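Local coordinates for glycoside hydrolase family 16 protein (Bacteroides ovatus, PDB 7KR6) that probably hydrolyses O-glycosidic bonds in mixed-linkage beta-glucans as an endo-glucanase, and holds a glucose-based inhibitor in its cleft, at residues 43-55 / 96-108. The protein carries 1 engineered substitution. Numbering follows the deposited sequence.
With BGC (beta-D-glucopyranose), chain C.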
# COMPACT_ATOMS: atom_id res chain seq x y z
N ASN A 43 -20.97 13.19 25.43
CA ASN A 43 -22.21 13.14 26.23
C ASN A 43 -23.38 13.59 25.36
O ASN A 43 -24.54 13.34 25.72
CB ASN A 43 -22.08 13.99 27.47
CG ASN A 43 -21.10 13.40 28.45
OD1 ASN A 43 -21.06 12.19 28.64
ND2 ASN A 43 -20.29 14.23 29.05
N PHE A 44 -23.09 14.29 24.27
CA PHE A 44 -24.06 14.73 23.25
C PHE A 44 -23.29 14.99 21.96
O PHE A 44 -22.04 15.03 22.00
CB PHE A 44 -24.81 16.00 23.71
CG PHE A 44 -23.99 17.24 23.81
CD1 PHE A 44 -23.13 17.39 24.87
CD2 PHE A 44 -24.08 18.25 22.86
CE1 PHE A 44 -22.34 18.52 25.01
CE2 PHE A 44 -23.25 19.36 22.96
CZ PHE A 44 -22.40 19.50 24.04
N PHE A 45 -24.03 15.10 20.88
CA PHE A 45 -23.50 15.42 19.53
C PHE A 45 -23.43 16.94 19.43
O PHE A 45 -24.46 17.63 19.27
CB PHE A 45 -24.35 14.84 18.42
CG PHE A 45 -23.67 14.98 17.09
CD1 PHE A 45 -22.63 14.13 16.76
CD2 PHE A 45 -24.00 16.00 16.22
CE1 PHE A 45 -21.99 14.26 15.54
CE2 PHE A 45 -23.34 16.14 15.01
CZ PHE A 45 -22.33 15.26 14.69
N ASP A 46 -22.21 17.46 19.47
CA ASP A 46 -21.93 18.92 19.49
C ASP A 46 -21.75 19.44 18.07
O ASP A 46 -20.63 19.29 17.50
CB ASP A 46 -20.78 19.21 20.40
CG ASP A 46 -20.48 20.70 20.55
OD1 ASP A 46 -21.14 21.52 19.88
OD2 ASP A 46 -19.62 20.99 21.36
N GLU A 47 -22.80 20.04 17.51
CA GLU A 47 -22.82 20.62 16.15
C GLU A 47 -21.88 21.82 16.04
O GLU A 47 -21.60 22.18 14.92
CB GLU A 47 -24.26 20.94 15.76
CG GLU A 47 -25.11 19.68 15.73
CD GLU A 47 -26.55 19.86 15.32
OE1 GLU A 47 -27.05 20.99 15.43
OE2 GLU A 47 -27.17 18.87 14.89
N LYS A 48 -21.31 22.34 17.13
CA LYS A 48 -20.30 23.42 17.04
C LYS A 48 -18.92 22.82 16.76
O LYS A 48 -18.00 23.55 16.46
CB LYS A 48 -20.24 24.24 18.32
CG LYS A 48 -21.56 24.94 18.67
CD LYS A 48 -21.38 25.96 19.78
CE LYS A 48 -22.59 26.87 19.94
NZ LYS A 48 -23.72 26.16 20.60
N VAL A 49 -18.81 21.50 16.80
CA VAL A 49 -17.53 20.78 16.58
C VAL A 49 -17.64 19.84 15.38
O VAL A 49 -16.64 19.75 14.66
CB VAL A 49 -17.13 20.00 17.83
CG1 VAL A 49 -15.87 19.16 17.59
CG2 VAL A 49 -16.93 20.97 18.99
N TRP A 50 -18.76 19.13 15.23
CA TRP A 50 -18.88 18.03 14.23
C TRP A 50 -19.97 18.32 13.21
O TRP A 50 -20.96 19.00 13.56
CB TRP A 50 -19.14 16.70 14.96
CG TRP A 50 -18.14 16.34 16.00
CD1 TRP A 50 -18.27 16.44 17.35
CD2 TRP A 50 -16.78 15.91 15.77
NE1 TRP A 50 -17.12 16.05 17.98
CE2 TRP A 50 -16.20 15.69 17.04
CE3 TRP A 50 -16.04 15.60 14.61
CZ2 TRP A 50 -14.88 15.27 17.22
CZ3 TRP A 50 -14.75 15.13 14.80
CH2 TRP A 50 -14.17 14.98 16.06
N THR A 51 -19.82 17.76 12.01
CA THR A 51 -20.82 17.71 10.95
C THR A 51 -20.99 16.25 10.55
O THR A 51 -19.98 15.61 10.23
CB THR A 51 -20.38 18.56 9.76
OG1 THR A 51 -20.01 19.81 10.32
CG2 THR A 51 -21.42 18.69 8.68
N LYS A 52 -22.23 15.77 10.55
CA LYS A 52 -22.61 14.49 9.92
C LYS A 52 -22.61 14.63 8.40
O LYS A 52 -23.12 15.61 7.87
CB LYS A 52 -23.98 14.01 10.41
CG LYS A 52 -24.11 13.93 11.91
CD LYS A 52 -25.47 13.44 12.33
CE LYS A 52 -25.67 13.37 13.82
NZ LYS A 52 -26.95 12.66 14.12
N GLU A 53 -22.05 13.64 7.70
CA GLU A 53 -21.93 13.66 6.24
C GLU A 53 -23.06 12.85 5.64
O GLU A 53 -23.49 11.83 6.25
CB GLU A 53 -20.55 13.19 5.74
CG GLU A 53 -19.44 14.10 6.21
CD GLU A 53 -18.09 13.80 5.58
OE1 GLU A 53 -18.09 13.48 4.39
OE2 GLU A 53 -17.08 13.84 6.28
N THR A 54 -23.47 13.29 4.45
CA THR A 54 -24.50 12.65 3.60
C THR A 54 -23.94 12.44 2.21
O THR A 54 -23.56 13.42 1.55
CB THR A 54 -25.79 13.48 3.48
OG1 THR A 54 -26.28 13.68 4.80
CG2 THR A 54 -26.81 12.76 2.62
N HIS A 55 -23.83 11.19 1.77
CA HIS A 55 -23.28 10.89 0.44
C HIS A 55 -23.94 9.62 -0.09
O HIS A 55 -24.29 8.75 0.73
CB HIS A 55 -21.75 10.65 0.47
CG HIS A 55 -20.93 11.74 1.07
ND1 HIS A 55 -20.61 12.90 0.38
CD2 HIS A 55 -20.35 11.84 2.29
CE1 HIS A 55 -19.85 13.66 1.15
NE2 HIS A 55 -19.66 13.03 2.33
N SER A 96 -24.34 3.94 6.48
CA SER A 96 -23.44 4.04 7.63
C SER A 96 -23.21 5.52 7.93
O SER A 96 -23.94 6.34 7.37
CB SER A 96 -22.13 3.31 7.36
OG SER A 96 -21.40 3.16 8.56
N GLY A 97 -22.31 5.79 8.87
CA GLY A 97 -22.06 7.15 9.36
C GLY A 97 -20.64 7.61 9.28
O GLY A 97 -19.67 6.79 9.35
N ARG A 98 -20.52 8.93 9.11
CA ARG A 98 -19.21 9.59 8.93
C ARG A 98 -19.37 11.02 9.46
O ARG A 98 -20.37 11.67 9.08
CB ARG A 98 -18.84 9.66 7.45
CG ARG A 98 -17.61 10.50 7.13
CD ARG A 98 -17.03 10.15 5.80
NE ARG A 98 -16.15 11.18 5.25
CZ ARG A 98 -15.31 10.98 4.26
NH1 ARG A 98 -15.14 9.79 3.75
NH2 ARG A 98 -14.62 12.00 3.75
N ILE A 99 -18.42 11.47 10.26
CA ILE A 99 -18.41 12.88 10.73
C ILE A 99 -17.05 13.50 10.48
O ILE A 99 -16.00 12.81 10.46
CB ILE A 99 -18.78 12.96 12.22
CG1 ILE A 99 -17.69 12.40 13.11
CG2 ILE A 99 -20.14 12.35 12.47
CD1 ILE A 99 -17.95 12.47 14.60
N ASN A 100 -17.04 14.84 10.48
CA ASN A 100 -15.78 15.58 10.43
C ASN A 100 -15.92 16.86 11.25
O ASN A 100 -17.05 17.32 11.44
CB ASN A 100 -15.41 15.91 8.99
CG ASN A 100 -16.33 16.91 8.30
OD1 ASN A 100 -16.20 18.11 8.57
ND2 ASN A 100 -17.27 16.45 7.48
N SER A 101 -14.79 17.50 11.53
CA SER A 101 -14.72 18.78 12.25
C SER A 101 -14.20 19.91 11.34
O SER A 101 -13.74 20.94 11.91
CB SER A 101 -13.95 18.63 13.53
OG SER A 101 -12.55 18.43 13.32
N LYS A 102 -14.33 19.79 10.03
CA LYS A 102 -13.83 20.82 9.08
C LYS A 102 -14.50 22.16 9.37
O LYS A 102 -15.77 22.20 9.53
CB LYS A 102 -14.13 20.47 7.63
CG LYS A 102 -13.44 21.34 6.60
CD LYS A 102 -13.75 20.91 5.23
CE LYS A 102 -12.88 21.58 4.19
NZ LYS A 102 -12.96 23.04 4.35
N GLY A 103 -13.68 23.20 9.45
CA GLY A 103 -14.21 24.56 9.68
C GLY A 103 -14.66 24.77 11.12
O GLY A 103 -15.21 25.87 11.41
N LYS A 104 -14.52 23.79 12.02
CA LYS A 104 -15.03 23.84 13.42
C LYS A 104 -13.92 23.54 14.43
O LYS A 104 -13.85 24.19 15.50
CB LYS A 104 -16.24 22.92 13.59
CG LYS A 104 -17.42 23.23 12.69
CD LYS A 104 -18.63 22.30 12.89
CE LYS A 104 -19.84 22.71 12.04
NZ LYS A 104 -20.95 21.75 12.16
N LYS A 105 -13.10 22.51 14.21
CA LYS A 105 -12.03 22.18 15.17
C LYS A 105 -10.86 21.67 14.35
O LYS A 105 -10.96 20.58 13.72
CB LYS A 105 -12.47 21.12 16.17
CG LYS A 105 -11.54 20.89 17.34
CD LYS A 105 -11.35 22.08 18.27
CE LYS A 105 -12.65 22.79 18.57
NZ LYS A 105 -12.53 23.75 19.69
N SER A 106 -9.76 22.38 14.40
CA SER A 106 -8.53 21.99 13.68
C SER A 106 -7.32 22.39 14.51
O SER A 106 -7.46 23.19 15.45
CB SER A 106 -8.49 22.54 12.30
OG SER A 106 -8.37 23.97 12.30
N PHE A 107 -6.19 21.76 14.25
CA PHE A 107 -5.00 21.93 15.10
C PHE A 107 -3.75 21.54 14.31
O PHE A 107 -3.86 20.94 13.26
CB PHE A 107 -5.13 21.11 16.37
CG PHE A 107 -5.05 19.62 16.12
CD1 PHE A 107 -6.17 18.95 15.63
CD2 PHE A 107 -3.89 18.92 16.38
CE1 PHE A 107 -6.09 17.59 15.34
CE2 PHE A 107 -3.84 17.55 16.15
CZ PHE A 107 -4.94 16.90 15.63
N LYS A 108 -2.60 21.88 14.87
CA LYS A 108 -1.28 21.65 14.24
C LYS A 108 -0.32 21.29 15.35
O LYS A 108 -0.31 21.99 16.41
CB LYS A 108 -0.88 22.95 13.50
CG LYS A 108 0.55 23.06 13.03
CD LYS A 108 0.93 24.41 12.45
CE LYS A 108 2.38 24.40 12.00
NZ LYS A 108 2.75 25.63 11.26
C2 BGC C . -10.32 8.93 -1.47
C3 BGC C . -10.53 10.29 -2.18
C4 BGC C . -11.36 11.25 -1.36
C5 BGC C . -10.81 11.43 0.06
C6 BGC C . -11.64 12.30 0.98
C1 BGC C . -9.84 9.26 -0.08
O2 BGC C . -9.46 8.07 -2.15
O3 BGC C . -11.10 9.96 -3.45
O4 BGC C . -11.41 12.53 -2.05
O5 BGC C . -10.70 10.10 0.67
O6 BGC C . -12.97 11.75 1.13
O HOH W 1 -17.52 20.32 9.11
O HOH W 2 -23.09 10.06 8.30
O HOH W 3 -15.42 14.84 4.07
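Glu53 reaches across to Arg98 and Asn100, and its OE2 is gripped from opposite faces of the carboxylate plane: Arg98 NE makes a salt bridge to Glu53 OE2 at 3.0 Å, while Asn100 ND2 donates to that oxygen at 2.9 Å. The carboxylate stands 76° from the guanidinium plane, yet OE2 lies within that plane at its edge. The other oxygen, OE1, takes the 2.6 Å bond from His55 NE2 on its anti lone pair, in the imidazole plane. Arg98, with CG anti to the backbone N (chi1 172°) and an extended chain, is thus steadied while its NH2 donates to O6 of the bound glucose at 3.1 Å. Backbone bonds flank this cluster, Thr51 and Asn100 forming an antiparallel hydrogen-bonded pair and Glu53 N donating to Arg98 O; the short strand 51-52 thus pairs antiparallel with strand 93-107 of the family 16 beta-sandwich. On the sheet face that carries Lys52 and Ile99, Ile99 meets two aromatic residues: CD1 lies over one face of the Trp50 ring, 3.7 Å from CE3, in a CH-pi contact, and CG2 touches the edge of Phe45. Val49 CG1 covers the opposite face of the indole, whose NE1 bonds Asp40. Farther along, extended Lys104 brings NZ to Thr51 OG1 (2.8 Å) and to the carbonyls of Glu47 and Trp50, tying down the 46-50 turn. A water joins Thr51 OG1 to Asn100 OD1, which also accepts from Lys102 N in an Asx turn. Glu53 probably acts as a second-shell residue that positions Arg98 in the glycan-binding cleft.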